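TssK (Serratia sp. FS14, PDB 5Y0E) probably serves as a trimeric baseplate component of the bacterial type VI secretion system. Local coordinates at residues I203-S214 against I241-Y252. Residues are numbered along the deposited sequence; the frame is centred on the assembly and turned at random.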
loop_
_atom_site.group_PDB
_atom_site.type_symbol
_atom_site.label_atom_id
_atom_site.label_comp_id
_atom_site.label_asym_id
_atom_site.label_seq_id
_atom_site.Cartn_x
_atom_site.Cartn_y
_atom_site.Cartn_z
ATOM N N ILE A 203 -0.553 5.214 12.993
ATOM C CA ILE A 203 0.255 4.110 12.507
ATOM C C ILE A 203 0.782 3.296 13.671
ATOM O O ILE A 203 0.689 2.068 13.693
ATOM C CB ILE A 203 1.402 4.630 11.631
ATOM C CG1 ILE A 203 0.857 5.326 10.397
ATOM C CG2 ILE A 203 2.329 3.511 11.242
ATOM C CD1 ILE A 203 1.970 5.978 9.584
ATOM N N ASN A 204 1.333 3.970 14.662
ATOM C CA ASN A 204 1.964 3.249 15.743
ATOM C C ASN A 204 0.940 2.472 16.553
ATOM O O ASN A 204 1.193 1.335 16.957
ATOM C CB ASN A 204 2.760 4.227 16.594
ATOM C CG ASN A 204 3.490 3.560 17.702
ATOM O OD1 ASN A 204 4.322 2.682 17.501
ATOM N ND2 ASN A 204 3.178 3.970 18.897
ATOM N N ASP A 205 -0.238 3.044 16.757
ATOM C CA ASP A 205 -1.293 2.318 17.446
ATOM C C ASP A 205 -1.744 1.100 16.660
ATOM O O ASP A 205 -1.875 0.009 17.214
ATOM C CB ASP A 205 -2.476 3.235 17.705
ATOM C CG ASP A 205 -2.207 4.216 18.794
ATOM O OD1 ASP A 205 -1.323 3.964 19.625
ATOM O OD2 ASP A 205 -2.879 5.244 18.814
ATOM N N LEU A 206 -2.014 1.269 15.373
ATOM C CA LEU A 206 -2.508 0.141 14.601
ATOM C C LEU A 206 -1.495 -0.998 14.574
ATOM O O LEU A 206 -1.865 -2.174 14.621
ATOM C CB LEU A 206 -2.863 0.589 13.197
ATOM C CG LEU A 206 -3.307 -0.553 12.311
ATOM C CD1 LEU A 206 -4.557 -1.169 12.892
ATOM C CD2 LEU A 206 -3.549 -0.082 10.910
ATOM N N GLN A 207 -0.207 -0.668 14.541
ATOM C CA GLN A 207 0.794 -1.714 14.524
ATOM C C GLN A 207 0.767 -2.503 15.820
ATOM O O GLN A 207 0.814 -3.732 15.803
ATOM C CB GLN A 207 2.171 -1.114 14.245
ATOM C CG GLN A 207 3.316 -2.117 14.315
ATOM C CD GLN A 207 4.657 -1.582 13.803
ATOM O OE1 GLN A 207 5.140 -1.995 12.760
ATOM N NE2 GLN A 207 5.253 -0.676 14.544
ATOM N N GLY A 208 0.646 -1.826 16.951
ATOM C CA GLY A 208 0.646 -2.534 18.211
ATOM C C GLY A 208 -0.579 -3.402 18.382
ATOM O O GLY A 208 -0.507 -4.497 18.930
ATOM N N LEU A 209 -1.718 -2.931 17.914
ATOM C CA LEU A 209 -2.889 -3.778 17.909
ATOM C C LEU A 209 -2.644 -5.006 17.054
ATOM O O LEU A 209 -2.874 -6.140 17.491
ATOM C CB LEU A 209 -4.095 -2.990 17.419
ATOM C CG LEU A 209 -5.446 -3.666 17.634
ATOM C CD1 LEU A 209 -5.642 -4.163 19.074
ATOM C CD2 LEU A 209 -6.505 -2.677 17.306
ATOM N N LEU A 210 -2.127 -4.805 15.844
ATOM C CA LEU A 210 -1.891 -5.955 14.995
ATOM C C LEU A 210 -0.852 -6.881 15.600
ATOM O O LEU A 210 -0.958 -8.098 15.463
ATOM C CB LEU A 210 -1.489 -5.512 13.604
ATOM C CG LEU A 210 -2.551 -4.712 12.880
ATOM C CD1 LEU A 210 -1.995 -4.156 11.595
ATOM C CD2 LEU A 210 -3.769 -5.550 12.614
ATOM N N GLN A 211 0.129 -6.348 16.315
ATOM C CA GLN A 211 1.067 -7.257 16.948
ATOM C C GLN A 211 0.397 -8.019 18.075
ATOM O O GLN A 211 0.672 -9.204 18.277
ATOM C CB GLN A 211 2.295 -6.504 17.441
ATOM C CG GLN A 211 3.184 -6.022 16.310
ATOM C CD GLN A 211 4.043 -4.858 16.708
ATOM O OE1 GLN A 211 3.775 -4.196 17.700
ATOM N NE2 GLN A 211 5.074 -4.591 15.934
ATOM N N GLN A 212 -0.509 -7.368 18.795
ATOM C CA GLN A 212 -1.172 -8.040 19.898
ATOM C C GLN A 212 -2.082 -9.152 19.387
ATOM O O GLN A 212 -1.988 -10.298 19.835
ATOM C CB GLN A 212 -1.925 -7.016 20.740
ATOM C CG GLN A 212 -1.004 -6.131 21.550
ATOM C CD GLN A 212 -1.577 -4.758 21.868
ATOM O OE1 GLN A 212 -2.699 -4.447 21.527
ATOM N NE2 GLN A 212 -0.793 -3.935 22.528
ATOM N N ARG A 213 -2.920 -8.855 18.405
ATOM C CA ARG A 213 -3.875 -9.865 17.985
ATOM C C ARG A 213 -3.183 -10.999 17.263
ATOM O O ARG A 213 -3.593 -12.158 17.367
ATOM C CB ARG A 213 -4.959 -9.241 17.107
ATOM C CG ARG A 213 -5.832 -8.243 17.842
ATOM C CD ARG A 213 -6.255 -8.752 19.171
ATOM N NE ARG A 213 -6.940 -10.028 19.088
ATOM C CZ ARG A 213 -6.846 -10.976 20.014
ATOM N NH1 ARG A 213 -6.086 -10.791 21.085
ATOM N NH2 ARG A 213 -7.488 -12.122 19.845
ATOM N N SER A 214 -2.132 -10.677 16.530
ATOM C CA SER A 214 -1.333 -11.685 15.855
ATOM C C SER A 214 -0.715 -12.666 16.838
ATOM O O SER A 214 -0.738 -13.880 16.631
ATOM C CB SER A 214 -0.245 -10.982 15.066
ATOM O OG SER A 214 0.154 -11.785 14.011
ATOM N N ILE A 241 -4.886 -10.278 9.423
ATOM C CA ILE A 241 -4.001 -9.552 10.314
ATOM C C ILE A 241 -2.552 -9.653 9.835
ATOM O O ILE A 241 -1.809 -8.673 9.863
ATOM C CB ILE A 241 -4.195 -10.077 11.750
ATOM C CG1 ILE A 241 -5.616 -9.760 12.220
ATOM C CG2 ILE A 241 -3.208 -9.509 12.701
ATOM C CD1 ILE A 241 -5.957 -10.326 13.557
ATOM N N ASN A 242 -2.145 -10.817 9.347
ATOM C CA ASN A 242 -0.743 -11.016 8.992
ATOM C C ASN A 242 -0.343 -10.190 7.777
ATOM O O ASN A 242 0.740 -9.613 7.755
ATOM C CB ASN A 242 -0.473 -12.492 8.766
ATOM C CG ASN A 242 -0.283 -13.232 10.053
ATOM O OD1 ASN A 242 0.019 -12.637 11.066
ATOM N ND2 ASN A 242 -0.431 -14.536 10.016
ATOM N N ARG A 243 -1.213 -10.094 6.778
ATOM C CA ARG A 243 -0.950 -9.223 5.643
ATOM C C ARG A 243 -0.664 -7.794 6.082
ATOM O O ARG A 243 0.223 -7.137 5.534
ATOM C CB ARG A 243 -2.130 -9.232 4.678
ATOM C CG ARG A 243 -1.958 -8.239 3.551
ATOM C CD ARG A 243 -3.226 -7.880 2.843
ATOM N NE ARG A 243 -4.138 -9.012 2.761
ATOM C CZ ARG A 243 -5.432 -8.918 2.481
ATOM N NH1 ARG A 243 -5.958 -7.743 2.254
ATOM N NH2 ARG A 243 -6.197 -9.999 2.437
ATOM N N HIS A 244 -1.406 -7.293 7.057
ATOM C CA HIS A 244 -1.271 -5.914 7.481
ATOM C C HIS A 244 -0.159 -5.693 8.500
ATOM O O HIS A 244 0.275 -4.562 8.681
ATOM C CB HIS A 244 -2.627 -5.429 8.003
ATOM C CG HIS A 244 -3.645 -5.301 6.924
ATOM N ND1 HIS A 244 -4.479 -6.329 6.568
ATOM C CD2 HIS A 244 -3.916 -4.288 6.073
ATOM C CE1 HIS A 244 -5.235 -5.953 5.554
ATOM N NE2 HIS A 244 -4.906 -4.721 5.231
ATOM N N LEU A 245 0.315 -6.739 9.166
ATOM C CA LEU A 245 1.580 -6.643 9.879
ATOM C C LEU A 245 2.681 -6.106 8.970
ATOM O O LEU A 245 3.469 -5.234 9.364
ATOM C CB LEU A 245 1.972 -8.010 10.410
ATOM C CG LEU A 245 1.533 -8.375 11.817
ATOM C CD1 LEU A 245 2.159 -9.700 12.199
ATOM C CD2 LEU A 245 1.946 -7.298 12.778
ATOM N N GLY A 246 2.721 -6.587 7.742
ATOM C CA GLY A 246 3.738 -6.160 6.825
ATOM C C GLY A 246 3.431 -4.806 6.268
ATOM O O GLY A 246 4.311 -3.968 6.149
ATOM N N GLN A 247 2.168 -4.590 5.941
ATOM C CA GLN A 247 1.741 -3.321 5.378
ATOM C C GLN A 247 2.029 -2.177 6.326
ATOM O O GLN A 247 2.531 -1.135 5.904
ATOM C CB GLN A 247 0.254 -3.366 5.049
ATOM C CG GLN A 247 -0.186 -2.365 4.038
ATOM C CD GLN A 247 -1.688 -2.234 3.943
ATOM O OE1 GLN A 247 -2.286 -1.558 4.749
ATOM N NE2 GLN A 247 -2.298 -2.858 2.954
ATOM N N VAL A 248 1.728 -2.358 7.607
ATOM C CA VAL A 248 1.854 -1.257 8.543
ATOM C C VAL A 248 3.303 -1.090 8.947
ATOM O O VAL A 248 3.765 0.032 9.148
ATOM C CB VAL A 248 0.919 -1.447 9.760
ATOM C CG1 VAL A 248 1.488 -2.372 10.788
ATOM C CG2 VAL A 248 0.612 -0.135 10.413
ATOM N N SER A 249 4.049 -2.189 9.019
ATOM C CA SER A 249 5.488 -2.097 9.231
ATOM C C SER A 249 6.148 -1.228 8.174
ATOM O O SER A 249 6.968 -0.368 8.482
ATOM C CB SER A 249 6.103 -3.483 9.198
ATOM O OG SER A 249 7.406 -3.417 9.686
ATOM N N HIS A 250 5.815 -1.457 6.919
ATOM C CA HIS A 250 6.352 -0.613 5.874
ATOM C C HIS A 250 5.969 0.839 6.106
ATOM O O HIS A 250 6.808 1.736 6.021
ATOM C CB HIS A 250 5.857 -1.096 4.517
ATOM C CG HIS A 250 6.570 -0.473 3.367
ATOM N ND1 HIS A 250 7.865 -0.803 3.032
ATOM C CD2 HIS A 250 6.181 0.472 2.489
ATOM C CE1 HIS A 250 8.231 -0.097 1.983
ATOM N NE2 HIS A 250 7.231 0.691 1.639
ATOM N N ALA A 251 4.695 1.088 6.406
ATOM C CA ALA A 251 4.251 2.446 6.687
ATOM C C ALA A 251 5.017 3.041 7.851
ATOM O O ALA A 251 5.462 4.186 7.798
ATOM C CB ALA A 251 2.755 2.444 6.978
ATOM N N TYR A 252 5.194 2.265 8.901
ATOM C CA TYR A 252 5.846 2.756 10.097
ATOM C C TYR A 252 7.283 3.157 9.832
ATOM O O TYR A 252 7.791 4.090 10.448
ATOM C CB TYR A 252 5.772 1.669 11.154
ATOM C CG TYR A 252 6.451 1.940 12.452
ATOM C CD1 TYR A 252 5.834 2.697 13.423
ATOM C CD2 TYR A 252 7.682 1.374 12.744
ATOM C CE1 TYR A 252 6.425 2.923 14.627
ATOM C CE2 TYR A 252 8.283 1.594 13.953
ATOM C CZ TYR A 252 7.642 2.374 14.891
ATOM O OH TYR A 252 8.217 2.614 16.101
HETATM O O HOH W 1 8.148 -2.984 12.595
#
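Leu210 and Val248 interlock in a buried, mainly apolar contact between two consecutive antiparallel helices, 197-222 and 229-253, in the helical middle part of the chain. The segment axes approach to 9.6 Å, with 150° between their N-to-C directions. Knobs-into-holes packing works here in both directions: Leu210 enters a hole formed by Ile241, His244, Leu245 and Val248, while Val248 sits among Ile203, Leu206, Gln207 and Leu210. The branches of Val248 divide the work, CG1 lying 3.7 Å from Gln207 CB and CG2 4.1 Å from Ile203 CG2. Joined by a short connection, the helices form a helical hairpin, to which helix 259-273 adds a layer, Trp266 touching Leu206 and Phe269 touching Leu210. Toward Tyr252 the contact becomes more polar. Gln207, extended with CG anti to the backbone N (chi1 175°), reaches across the tyrosine and places NE2 3.4 Å above the centre of the ring plane; the amide is tilted 56° from that plane. Its OE1 accepts a hydrogen bond from a water that also bonds Ser249 OG, bridging the helices. Ile203 CG2 packs on Tyr252 CA, 3.8 Å away, beside the ring's edge. Near the Ser214 end, Asn242 ND2 is hydrogen-bonded to Ser275 OG of the second subunit.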